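Side-chain contacts in 4-hydroxy-tetrahydrodipicolinate synthase (Methanocaldococcus jannaschii DSM 2661, PDB 2YXG), which probably catalyses the condensation of pyruvate with aspartate-beta-semialdehyde to 4-hydroxy-tetrahydrodipicolinate, a step in lysine biosynthesis: residues G4-I9 and Q71-A76; K145-L150 and A177-L182; K198-V203 and K210-M215. One frame throughout, in Å; residues are numbered along the deposited sequence.

The three contacts sample different layers of one (β/α)8 barrel and come in series along the chain. Interaction 1 lies across the barrel interior, between strands 4-7 and 71-75. Interaction 2 sits on the outside, where helix 144-153 meets the lead-in to strand 180-183, and interaction 3 joins strand 199-202 to helix 209-221. The centre of interaction 1 is about 19 Å from that of interaction 2 and about 12 Å from that of interaction 3; the centres of interactions 2 and 3 are about 22 Å apart. Neighbouring strands connect them: A8 N lies 2.8 Å from S202 O, and V181 O lies 3.0 Å from K198 N, both probable hydrogen bonds. Interior and outer packing thus share one set of strands, those that surround the predicted pyruvate site.

Interaction 1: G4-I9 and Q71-A76; sequences GVYPAI and QVIAGA
Y6 and Q71 bring strands 4-7 and 71-75 closest, their CA atoms 8.6 Å apart, too far for direct pairing of the two backbones. In this TIM barrel strand 37-40 comes between them in chain order, and the contact illustrates how side chains fill a closed barrel from within. Y6 contributes about half of the surface buried between the two segments. Its CG stands anti to the carbonyl carbon (chi1 -55°), which sends the ring off strand 4-7 towards the other strand. The phenol OH makes a hydrogen bond to the backbone N of K3, fixing the far end of the ring near the start of its own strand. The side-chain amide of Q71 lies at the edge of that ring, its plane turned 78° from the aromatic one; which of its two terminal atoms faces the hydroxyl is uncertain. The side chain of Y6 is also about 4 Å from the side chain of I201, a residue predicted to bind pyruvate, so this interior layer adjoins the probable active site. I73 supplies the apolar half of the contact. Its chain runs at about a right angle to the tyrosine and is extended at chi2 (175°), with the terminal methyl doing the touching: I73 CD1 is 3.7 Å from Y6 CD1 and 4.1 Å from Y6 CE1.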
ATOM      1  N   GLY A   4      12.254   2.537  29.375  1.00 24.15           N
ATOM      2  CA  GLY A   4      13.143   1.375  29.261  1.00 22.02           C
ATOM      3  C   GLY A   4      12.472   0.215  28.582  1.00 22.13           C
ATOM      4  O   GLY A   4      11.555   0.403  27.800  1.00 23.90           O
ATOM      5  N   VAL A   5      12.924  -0.991  28.874  1.00 21.84           N
ATOM      6  CA  VAL A   5      12.558  -2.182  28.091  1.00 21.07           C
ATOM      7  C   VAL A   5      11.510  -3.020  28.781  1.00 21.78           C
ATOM      8  O   VAL A   5      11.727  -3.404  29.963  1.00 22.80           O
ATOM      9  CB  VAL A   5      13.796  -3.091  27.852  1.00 21.63           C
ATOM     10  CG1 VAL A   5      13.391  -4.445  27.295  1.00 18.04           C
ATOM     11  CG2 VAL A   5      14.802  -2.362  26.977  1.00 17.90           C
ATOM     12  N   TYR A   6      10.409  -3.305  28.066  1.00 19.96           N
ATOM     13  CA  TYR A   6       9.285  -4.172  28.571  1.00 20.46           C
ATOM     14  C   TYR A   6       9.013  -5.325  27.632  1.00 20.59           C
ATOM     15  O   TYR A   6       8.367  -5.153  26.605  1.00 21.42           O
ATOM     16  CB  TYR A   6       7.977  -3.389  28.748  1.00 19.51           C
ATOM     17  CG  TYR A   6       8.094  -2.174  29.641  1.00 20.86           C
ATOM     18  CD1 TYR A   6       7.618  -2.208  30.949  1.00 21.14           C
ATOM     19  CD2 TYR A   6       8.645  -0.960  29.156  1.00 21.60           C
ATOM     20  CE1 TYR A   6       7.715  -1.070  31.785  1.00 21.86           C
ATOM     21  CE2 TYR A   6       8.727   0.183  29.966  1.00 22.09           C
ATOM     22  CZ  TYR A   6       8.277   0.113  31.292  1.00 22.59           C
ATOM     23  OH  TYR A   6       8.365   1.225  32.112  1.00 21.01           O
ATOM     24  N   PRO A   7       9.524  -6.508  27.950  1.00 20.63           N
ATOM     25  CA  PRO A   7       9.278  -7.548  26.961  1.00 20.48           C
ATOM     26  C   PRO A   7       7.844  -7.980  26.940  1.00 20.13           C
ATOM     27  O   PRO A   7       7.202  -8.017  28.002  1.00 19.41           O
ATOM     28  CB  PRO A   7      10.151  -8.734  27.414  1.00 20.88           C
ATOM     29  CG  PRO A   7      10.678  -8.317  28.830  1.00 22.21           C
ATOM     30  CD  PRO A   7      10.367  -6.919  29.095  1.00 19.37           C
ATOM     31  N   ALA A   8       7.360  -8.296  25.731  1.00 18.67           N
ATOM     32  CA  ALA A   8       6.024  -8.836  25.556  1.00 19.02           C
ATOM     33  C   ALA A   8       6.216 -10.323  25.660  1.00 19.30           C
ATOM     34  O   ALA A   8       6.770 -10.977  24.748  1.00 18.79           O
ATOM     35  CB  ALA A   8       5.427  -8.413  24.192  1.00 18.60           C
ATOM     36  N   ILE A   9       5.871 -10.854  26.827  1.00 19.60           N
ATOM     37  CA  ILE A   9       6.225 -12.230  27.113  1.00 19.96           C
ATOM     38  C   ILE A   9       5.358 -13.210  26.374  1.00 20.90           C
ATOM     39  O   ILE A   9       4.151 -12.949  26.124  1.00 20.81           O
ATOM     40  CB  ILE A   9       6.234 -12.585  28.612  1.00 21.00           C
ATOM     41  CG1 ILE A   9       4.854 -12.354  29.250  1.00 20.37           C
ATOM     42  CG2 ILE A   9       7.433 -11.861  29.295  1.00 20.07           C
ATOM     43  CD1 ILE A   9       4.611 -13.178  30.532  1.00 23.00           C
ATOM     44  N   GLN A  71       7.263  -3.367  36.791  1.00 26.99           N
ATOM     45  CA  GLN A  71       5.884  -3.038  36.414  1.00 26.51           C
ATOM     46  C   GLN A  71       5.263  -4.185  35.671  1.00 25.68           C
ATOM     47  O   GLN A  71       5.935  -4.903  34.932  1.00 26.03           O
ATOM     48  CB  GLN A  71       5.831  -1.760  35.592  1.00 27.79           C
ATOM     49  CG  GLN A  71       6.502  -0.569  36.311  1.00 29.37           C
ATOM     50  CD  GLN A  71       6.994   0.450  35.323  1.00 33.29           C
ATOM     51  OE1 GLN A  71       8.180   0.483  34.981  1.00 35.85           O
ATOM     52  NE2 GLN A  71       6.080   1.266  34.820  1.00 33.68           N
ATOM     53  N   VAL A  72       3.983  -4.390  35.911  1.00 24.96           N
ATOM     54  CA  VAL A  72       3.207  -5.404  35.206  1.00 23.60           C
ATOM     55  C   VAL A  72       2.149  -4.716  34.369  1.00 22.98           C
ATOM     56  O   VAL A  72       1.287  -4.019  34.883  1.00 23.74           O
ATOM     57  CB  VAL A  72       2.570  -6.487  36.159  1.00 22.86           C
ATOM     58  CG1 VAL A  72       1.681  -7.428  35.370  1.00 20.03           C
ATOM     59  CG2 VAL A  72       3.674  -7.235  36.913  1.00 23.56           C
ATOM     60  N   ILE A  73       2.242  -4.898  33.069  1.00 22.20           N
ATOM     61  CA  ILE A  73       1.306  -4.301  32.163  1.00 22.51           C
ATOM     62  C   ILE A  73       0.501  -5.452  31.608  1.00 23.26           C
ATOM     63  O   ILE A  73       1.063  -6.407  31.012  1.00 24.25           O
ATOM     64  CB  ILE A  73       2.025  -3.592  31.022  1.00 22.99           C
ATOM     65  CG1 ILE A  73       3.077  -2.634  31.594  1.00 22.96           C
ATOM     66  CG2 ILE A  73       1.010  -2.922  30.005  1.00 20.26           C
ATOM     67  CD1 ILE A  73       3.921  -1.989  30.536  1.00 21.06           C
ATOM     68  N   ALA A  74      -0.807  -5.373  31.792  1.00 22.93           N
ATOM     69  CA  ALA A  74      -1.696  -6.481  31.400  1.00 22.08           C
ATOM     70  C   ALA A  74      -2.357  -6.167  30.069  1.00 21.64           C
ATOM     71  O   ALA A  74      -2.953  -5.093  29.892  1.00 21.76           O
ATOM     72  CB  ALA A  74      -2.729  -6.714  32.479  1.00 21.77           C
ATOM     73  N   GLY A  75      -2.230  -7.075  29.104  1.00 21.29           N
ATOM     74  CA  GLY A  75      -2.933  -6.882  27.838  1.00 21.14           C
ATOM     75  C   GLY A  75      -4.420  -7.045  28.181  1.00 20.83           C
ATOM     76  O   GLY A  75      -4.791  -7.955  28.924  1.00 21.58           O
ATOM     77  N   ALA A  76      -5.241  -6.130  27.699  1.00 21.03           N
ATOM     78  CA  ALA A  76      -6.696  -6.099  28.014  1.00 21.36           C
ATOM     79  C   ALA A  76      -7.478  -5.446  26.879  1.00 21.44           C
ATOM     80  O   ALA A  76      -8.553  -4.929  27.073  1.00 22.53           O
ATOM     81  CB  ALA A  76      -6.969  -5.365  29.366  1.00 20.55           C
TER

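Interaction 2: K145-L150 and A177-L182; sequences KTVKLL and AKITVL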
ATOM      1  N   LYS A 145      -3.948  13.049  16.287  1.00 22.19           N
ATOM      2  CA  LYS A 145      -5.001  13.976  16.743  1.00 23.89           C
ATOM      3  C   LYS A 145      -5.941  13.304  17.725  1.00 22.72           C
ATOM      4  O   LYS A 145      -6.405  13.945  18.658  1.00 22.34           O
ATOM      5  CB  LYS A 145      -5.809  14.620  15.591  1.00 25.10           C
ATOM      6  CG  LYS A 145      -6.731  13.653  14.775  1.00 26.91           C
ATOM      7  CD  LYS A 145      -7.560  14.478  13.715  1.00 28.39           C
ATOM      8  CE  LYS A 145      -8.462  13.574  12.815  1.00 30.92           C
ATOM      9  NZ  LYS A 145      -9.173  14.300  11.664  1.00 32.16           N
ATOM     10  N   THR A 146      -6.211  12.016  17.485  1.00 21.08           N
ATOM     11  CA  THR A 146      -7.078  11.221  18.299  1.00 19.81           C
ATOM     12  C   THR A 146      -6.422  10.900  19.619  1.00 19.68           C
ATOM     13  O   THR A 146      -7.054  11.049  20.646  1.00 18.72           O
ATOM     14  CB  THR A 146      -7.568   9.971  17.578  1.00 20.49           C
ATOM     15  OG1 THR A 146      -8.100  10.360  16.306  1.00 23.25           O
ATOM     16  CG2 THR A 146      -8.662   9.254  18.378  1.00 18.79           C
ATOM     17  N   VAL A 147      -5.154  10.487  19.610  1.00 20.13           N
ATOM     18  CA  VAL A 147      -4.398  10.361  20.859  1.00 19.27           C
ATOM     19  C   VAL A 147      -4.396  11.635  21.723  1.00 21.23           C
ATOM     20  O   VAL A 147      -4.495  11.549  22.960  1.00 21.33           O
ATOM     21  CB  VAL A 147      -2.964   9.967  20.609  1.00 19.59           C
ATOM     22  CG1 VAL A 147      -2.176   9.932  21.928  1.00 17.12           C
ATOM     23  CG2 VAL A 147      -2.898   8.625  19.825  1.00 17.31           C
ATOM     24  N   LYS A 148      -4.234  12.803  21.084  1.00 22.79           N
ATOM     25  CA  LYS A 148      -4.171  14.088  21.791  1.00 23.94           C
ATOM     26  C   LYS A 148      -5.483  14.408  22.536  1.00 24.15           C
ATOM     27  O   LYS A 148      -5.440  14.775  23.713  1.00 24.18           O
ATOM     28  CB  LYS A 148      -3.736  15.204  20.841  1.00 24.06           C
ATOM     29  CG  LYS A 148      -3.710  16.661  21.447  1.00 24.99           C
ATOM     30  CD  LYS A 148      -3.324  17.613  20.317  1.00 25.92           C
ATOM     31  CE  LYS A 148      -2.826  18.972  20.849  1.00 31.05           C
ATOM     32  NZ  LYS A 148      -3.975  19.821  21.238  1.00 33.81           N
ATOM     33  N   LEU A 149      -6.638  14.210  21.870  1.00 24.76           N
ATOM     34  CA  LEU A 149      -7.980  14.303  22.529  1.00 24.71           C
ATOM     35  C   LEU A 149      -8.103  13.364  23.713  1.00 24.19           C
ATOM     36  O   LEU A 149      -8.484  13.789  24.804  1.00 24.13           O
ATOM     37  CB  LEU A 149      -9.140  14.053  21.543  1.00 25.41           C
ATOM     38  CG  LEU A 149      -9.201  15.055  20.370  1.00 27.57           C
ATOM     39  CD1 LEU A 149     -10.176  14.604  19.270  1.00 25.18           C
ATOM     40  CD2 LEU A 149      -9.478  16.519  20.822  1.00 29.21           C
ATOM     41  N   LEU A 150      -7.748  12.097  23.511  1.00 23.37           N
ATOM     42  CA  LEU A 150      -7.713  11.122  24.634  1.00 23.80           C
ATOM     43  C   LEU A 150      -6.951  11.595  25.873  1.00 24.58           C
ATOM     44  O   LEU A 150      -7.480  11.581  27.003  1.00 23.38           O
ATOM     45  CB  LEU A 150      -7.155   9.774  24.181  1.00 22.21           C
ATOM     46  CG  LEU A 150      -8.200   9.034  23.328  1.00 23.64           C
ATOM     47  CD1 LEU A 150      -7.600   7.813  22.529  1.00 18.38           C
ATOM     48  CD2 LEU A 150      -9.338   8.641  24.215  1.00 20.94           C
ATOM     49  N   ALA A 177       1.079  15.327  21.312  1.00 42.31           N
ATOM     50  CA  ALA A 177       0.495  14.394  22.318  1.00 41.98           C
ATOM     51  C   ALA A 177       0.532  14.709  23.824  1.00 42.45           C
ATOM     52  O   ALA A 177      -0.520  14.660  24.509  1.00 43.38           O
ATOM     53  CB  ALA A 177       1.120  13.056  22.118  1.00 41.47           C
ATOM     54  N   LYS A 178       1.734  14.994  24.337  1.00 41.34           N
ATOM     55  CA  LYS A 178       2.024  14.785  25.729  1.00 39.91           C
ATOM     56  C   LYS A 178       1.446  13.413  26.102  1.00 38.01           C
ATOM     57  O   LYS A 178       0.454  13.290  26.856  1.00 38.45           O
ATOM     58  CB  LYS A 178       1.446  15.877  26.629  1.00 42.30           C
ATOM     59  CG  LYS A 178       1.508  17.317  26.095  1.00 44.05           C
ATOM     60  CD  LYS A 178       0.210  18.037  26.511  1.00 47.10           C
ATOM     61  CE  LYS A 178      -1.040  17.341  25.921  1.00 46.85           C
ATOM     62  NZ  LYS A 178      -1.257  17.661  24.483  1.00 46.56           N
ATOM     63  N   ILE A 179       2.018  12.387  25.474  1.00 34.44           N
ATOM     64  CA  ILE A 179       2.017  11.050  26.012  1.00 30.65           C
ATOM     65  C   ILE A 179       3.446  10.599  25.827  1.00 28.23           C
ATOM     66  O   ILE A 179       4.151  11.112  24.967  1.00 25.74           O
ATOM     67  CB  ILE A 179       1.064  10.070  25.242  1.00 31.06           C
ATOM     68  CG1 ILE A 179       0.950  10.451  23.776  1.00 29.43           C
ATOM     69  CG2 ILE A 179      -0.319  10.064  25.831  1.00 32.44           C
ATOM     70  CD1 ILE A 179       2.047   9.997  22.932  1.00 33.41           C
ATOM     71  N   THR A 180       3.850   9.610  26.616  1.00 26.54           N
ATOM     72  CA  THR A 180       5.082   8.884  26.375  1.00 24.79           C
ATOM     73  C   THR A 180       4.970   7.995  25.136  1.00 24.10           C
ATOM     74  O   THR A 180       3.964   7.265  24.940  1.00 24.04           O
ATOM     75  CB  THR A 180       5.386   8.049  27.577  1.00 25.08           C
ATOM     76  OG1 THR A 180       5.426   8.916  28.706  1.00 24.41           O
ATOM     77  CG2 THR A 180       6.710   7.323  27.437  1.00 23.09           C
ATOM     78  N   VAL A 181       5.965   8.084  24.262  1.00 22.61           N
ATOM     79  CA  VAL A 181       6.019   7.125  23.154  1.00 20.36           C
ATOM     80  C   VAL A 181       6.900   5.936  23.512  1.00 20.08           C
ATOM     81  O   VAL A 181       8.038   6.142  23.892  1.00 19.38           O
ATOM     82  CB  VAL A 181       6.482   7.780  21.808  1.00 21.31           C
ATOM     83  CG1 VAL A 181       6.659   6.703  20.714  1.00 18.41           C
ATOM     84  CG2 VAL A 181       5.501   8.910  21.371  1.00 19.03           C
ATOM     85  N   LEU A 182       6.356   4.713  23.418  1.00 18.09           N
ATOM     86  CA  LEU A 182       7.164   3.472  23.440  1.00 18.88           C
ATOM     87  C   LEU A 182       7.252   2.854  22.025  1.00 18.88           C
ATOM     88  O   LEU A 182       6.276   2.842  21.260  1.00 18.44           O
ATOM     89  CB  LEU A 182       6.612   2.417  24.418  1.00 17.67           C
ATOM     90  CG  LEU A 182       6.404   2.946  25.860  1.00 21.51           C
ATOM     91  CD1 LEU A 182       5.523   2.027  26.727  1.00 20.37           C
ATOM     92  CD2 LEU A 182       7.751   3.276  26.555  1.00 20.28           C
TER
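On the outer layer of the TIM barrel, V147 and K148 of helix 144-153 pack against the turn that leads from helix 168-177 into strand 180-183, the closing bend of a beta-alpha-beta crossover that starts from strand 157-162. The backbones come close here, with K148 CA 4.7 Å from A177 CA. K178 is the first residue to leave the helical conformation, and its positive phi (44°) turns the chain from the helix towards the strand. I179 follows, and its side chain meets helix 144-153 from the inner side: V147 CG1 touches I179 CG1 at 3.7 Å, the two side chains crossing at about a right angle. The chi1 of I179, 31°, is well off a staggered value, consistent with some strain, and turns CG1 into the space between the backbone N and the carbonyl carbon. V147 and I179 both also pack on V160 and L173, which makes them part of the apolar layer between strand and helices. Towards solvent the two lysines meet. K178 folds back along a bent chain and brings its NZ to 4.0 Å from K148 CG, so that an ammonium group lies against a methylene. The two NZ atoms are 4.8 Å apart, but each has an oxygen partner: K148 NZ forms a salt bridge with E152, while K178 NZ is hydrogen-bonded to D176 O and, weakly, to A177 O at 3.1 Å. The carboxylate and these carbonyls at a helix C-terminus probably offset much of the repulsion between the like charges.

Interaction 3: K198-V203 and K210-M215; sequences KGVISV and KEFVEM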
ATOM      1  N   LYS A 198      10.722   6.792  24.974  1.00 18.96           N
ATOM      2  CA  LYS A 198      11.280   6.459  26.250  1.00 20.03           C
ATOM      3  C   LYS A 198      11.513   5.010  26.525  1.00 20.79           C
ATOM      4  O   LYS A 198      11.925   4.683  27.628  1.00 21.86           O
ATOM      5  CB  LYS A 198      10.347   6.975  27.343  1.00 20.74           C
ATOM      6  CG  LYS A 198      10.159   8.446  27.295  1.00 21.32           C
ATOM      7  CD  LYS A 198      11.483   9.148  27.417  1.00 27.41           C
ATOM      8  CE  LYS A 198      11.272  10.688  27.454  1.00 31.43           C
ATOM      9  NZ  LYS A 198      12.471  11.262  28.061  1.00 33.89           N
ATOM     10  N   GLY A 199      11.262   4.133  25.558  1.00 21.20           N
ATOM     11  CA  GLY A 199      11.589   2.708  25.718  1.00 20.19           C
ATOM     12  C   GLY A 199      10.880   1.880  24.647  1.00 20.56           C
ATOM     13  O   GLY A 199      10.587   2.374  23.558  1.00 19.01           O
ATOM     14  N   VAL A 200      10.634   0.606  24.950  1.00 20.22           N
ATOM     15  CA  VAL A 200      10.101  -0.300  23.965  1.00 19.94           C
ATOM     16  C   VAL A 200       9.338  -1.403  24.664  1.00 20.32           C
ATOM     17  O   VAL A 200       9.657  -1.770  25.805  1.00 19.71           O
ATOM     18  CB  VAL A 200      11.279  -0.895  23.061  1.00 21.16           C
ATOM     19  CG1 VAL A 200      12.406  -1.435  23.927  1.00 20.23           C
ATOM     20  CG2 VAL A 200      10.795  -1.974  22.026  1.00 16.59           C
ATOM     21  N   ILE A 201       8.309  -1.895  23.968  1.00 19.46           N
ATOM     22  CA  ILE A 201       7.678  -3.134  24.313  1.00 18.88           C
ATOM     23  C   ILE A 201       8.152  -4.096  23.229  1.00 19.29           C
ATOM     24  O   ILE A 201       7.897  -3.892  22.054  1.00 18.51           O
ATOM     25  CB  ILE A 201       6.147  -3.026  24.458  1.00 18.28           C
ATOM     26  CG1 ILE A 201       5.841  -2.210  25.721  1.00 18.01           C
ATOM     27  CG2 ILE A 201       5.520  -4.475  24.536  1.00 17.18           C
ATOM     28  CD1 ILE A 201       4.416  -1.677  25.836  1.00 20.18           C
ATOM     29  N   SER A 202       8.858  -5.126  23.658  1.00 19.80           N
ATOM     30  CA  SER A 202       9.767  -5.843  22.791  1.00 20.91           C
ATOM     31  C   SER A 202       9.487  -7.363  22.710  1.00 21.02           C
ATOM     32  O   SER A 202       9.227  -8.023  23.716  1.00 20.19           O
ATOM     33  CB  SER A 202      11.206  -5.599  23.308  1.00 21.02           C
ATOM     34  OG  SER A 202      12.157  -6.447  22.716  1.00 20.81           O
ATOM     35  N   VAL A 203       9.639  -7.899  21.503  1.00 19.52           N
ATOM     36  CA  VAL A 203       9.669  -9.322  21.282  1.00 19.29           C
ATOM     37  C   VAL A 203      11.084  -9.886  21.580  1.00 19.58           C
ATOM     38  O   VAL A 203      11.236 -10.828  22.345  1.00 19.19           O
ATOM     39  CB  VAL A 203       9.247  -9.570  19.836  1.00 19.47           C
ATOM     40  CG1 VAL A 203       9.368 -11.003  19.477  1.00 17.64           C
ATOM     41  CG2 VAL A 203       7.804  -9.030  19.647  1.00 19.70           C
ATOM     42  N   LYS A 210      19.351  -8.809  28.465  1.00 27.90           N
ATOM     43  CA  LYS A 210      20.416  -7.975  29.018  1.00 30.01           C
ATOM     44  C   LYS A 210      20.987  -7.000  27.983  1.00 28.66           C
ATOM     45  O   LYS A 210      21.239  -5.823  28.270  1.00 28.44           O
ATOM     46  CB  LYS A 210      21.510  -8.837  29.662  1.00 29.44           C
ATOM     47  CG  LYS A 210      22.617  -8.047  30.319  1.00 32.53           C
ATOM     48  CD  LYS A 210      23.548  -8.993  31.130  1.00 35.48           C
ATOM     49  CE  LYS A 210      24.970  -8.402  31.371  1.00 42.41           C
ATOM     50  NZ  LYS A 210      25.950  -9.513  31.701  1.00 45.43           N
ATOM     51  N   GLU A 211      21.135  -7.498  26.761  1.00 28.51           N
ATOM     52  CA  GLU A 211      21.643  -6.714  25.661  1.00 27.44           C
ATOM     53  C   GLU A 211      20.685  -5.595  25.245  1.00 27.15           C
ATOM     54  O   GLU A 211      21.091  -4.432  25.067  1.00 27.42           O
ATOM     55  CB  GLU A 211      21.954  -7.656  24.503  1.00 28.03           C
ATOM     56  CG  GLU A 211      23.041  -8.712  24.818  1.00 28.51           C
ATOM     57  CD  GLU A 211      22.533  -9.979  25.545  1.00 33.01           C
ATOM     58  OE1 GLU A 211      21.397 -10.039  26.106  1.00 32.75           O
ATOM     59  OE2 GLU A 211      23.322 -10.947  25.594  1.00 37.12           O
ATOM     60  N   PHE A 212      19.409  -5.938  25.097  1.00 26.36           N
ATOM     61  CA  PHE A 212      18.415  -4.928  24.783  1.00 25.86           C
ATOM     62  C   PHE A 212      18.290  -3.830  25.851  1.00 23.87           C
ATOM     63  O   PHE A 212      18.315  -2.683  25.511  1.00 23.32           O
ATOM     64  CB  PHE A 212      17.047  -5.564  24.480  1.00 27.02           C
ATOM     65  CG  PHE A 212      16.408  -5.003  23.236  1.00 27.72           C
ATOM     66  CD1 PHE A 212      17.111  -5.028  22.017  1.00 29.63           C
ATOM     67  CD2 PHE A 212      15.154  -4.404  23.283  1.00 29.16           C
ATOM     68  CE1 PHE A 212      16.572  -4.480  20.861  1.00 29.28           C
ATOM     69  CE2 PHE A 212      14.597  -3.843  22.108  1.00 27.72           C
ATOM     70  CZ  PHE A 212      15.317  -3.893  20.909  1.00 27.00           C
ATOM     71  N   VAL A 213      18.182  -4.193  27.124  1.00 21.69           N
ATOM     72  CA  VAL A 213      18.204  -3.210  28.210  1.00 22.05           C
ATOM     73  C   VAL A 213      19.402  -2.279  28.104  1.00 23.25           C
ATOM     74  O   VAL A 213      19.301  -1.050  28.259  1.00 23.42           O
ATOM     75  CB  VAL A 213      18.212  -3.902  29.604  1.00 22.11           C
ATOM     76  CG1 VAL A 213      18.777  -2.965  30.683  1.00 20.47           C
ATOM     77  CG2 VAL A 213      16.796  -4.491  29.915  1.00 19.97           C
ATOM     78  N   GLU A 214      20.557  -2.845  27.834  1.00 23.72           N
ATOM     79  CA  GLU A 214      21.687  -1.970  27.820  1.00 26.87           C
ATOM     80  C   GLU A 214      21.712  -1.090  26.553  1.00 24.44           C
ATOM     81  O   GLU A 214      22.071   0.095  26.645  1.00 22.72           O
ATOM     82  CB  GLU A 214      22.973  -2.716  28.174  1.00 26.82           C
ATOM     83  CG  GLU A 214      23.698  -3.381  27.087  1.00 31.64           C
ATOM     84  CD  GLU A 214      25.153  -3.810  27.560  1.00 35.32           C
ATOM     85  OE1 GLU A 214      25.246  -4.709  28.494  1.00 38.88           O
ATOM     86  OE2 GLU A 214      26.163  -3.220  27.005  1.00 41.47           O
ATOM     87  N   MET A 215      21.213  -1.609  25.416  1.00 22.88           N
ATOM     88  CA  MET A 215      21.172  -0.783  24.196  1.00 22.39           C
ATOM     89  C   MET A 215      20.229   0.406  24.438  1.00 21.67           C
ATOM     90  O   MET A 215      20.544   1.538  24.107  1.00 21.03           O
ATOM     91  CB  MET A 215      20.628  -1.578  22.998  1.00 22.64           C
ATOM     92  CG  MET A 215      20.590  -0.761  21.673  1.00 22.44           C
ATOM     93  SD  MET A 215      19.589  -1.606  20.444  1.00 26.93           S
ATOM     94  CE  MET A 215      17.957  -1.072  21.015  1.00 24.00           C
TER
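V200 is the first residue of 198-203 to meet helix 209-221. Its chi1 of 50° sets CG1 between the backbone N and the carbonyl carbon, and this methyl reaches the phenylalanine ring, with V200 CG1 3.7 Å from F212 CE2 and 4.1 Å from F212 CD2; the two side chains cross at about a right angle. I201, next along, points away from the helix, into the barrel. This alternation is the rule for a TIM-barrel strand, one side facing the core and the other the surrounding helices, and 199-202 is the last strand of the barrel in chain order. S202 returns to the helix side. Its OG lies 3.6 Å from F212 CE2 and is placed oblique to the ring. The hydroxyl is engaged in hydrogen bonds with D186 OD1 and A205 N, so its polar needs are met beside the aromatic carbons. L234 of helix 224-240 and D186 also pack on the side chain of F212. Were F212 cut back to an alanine, V200 CG1 and S202 OG would probably lose the ring carbons they touch, and a gap would open between strand and helix. The serine meets the ring through its carbon as well, S202 CB standing 4.0 Å from F212 CE2 and 4.1 Å from F212 CD2.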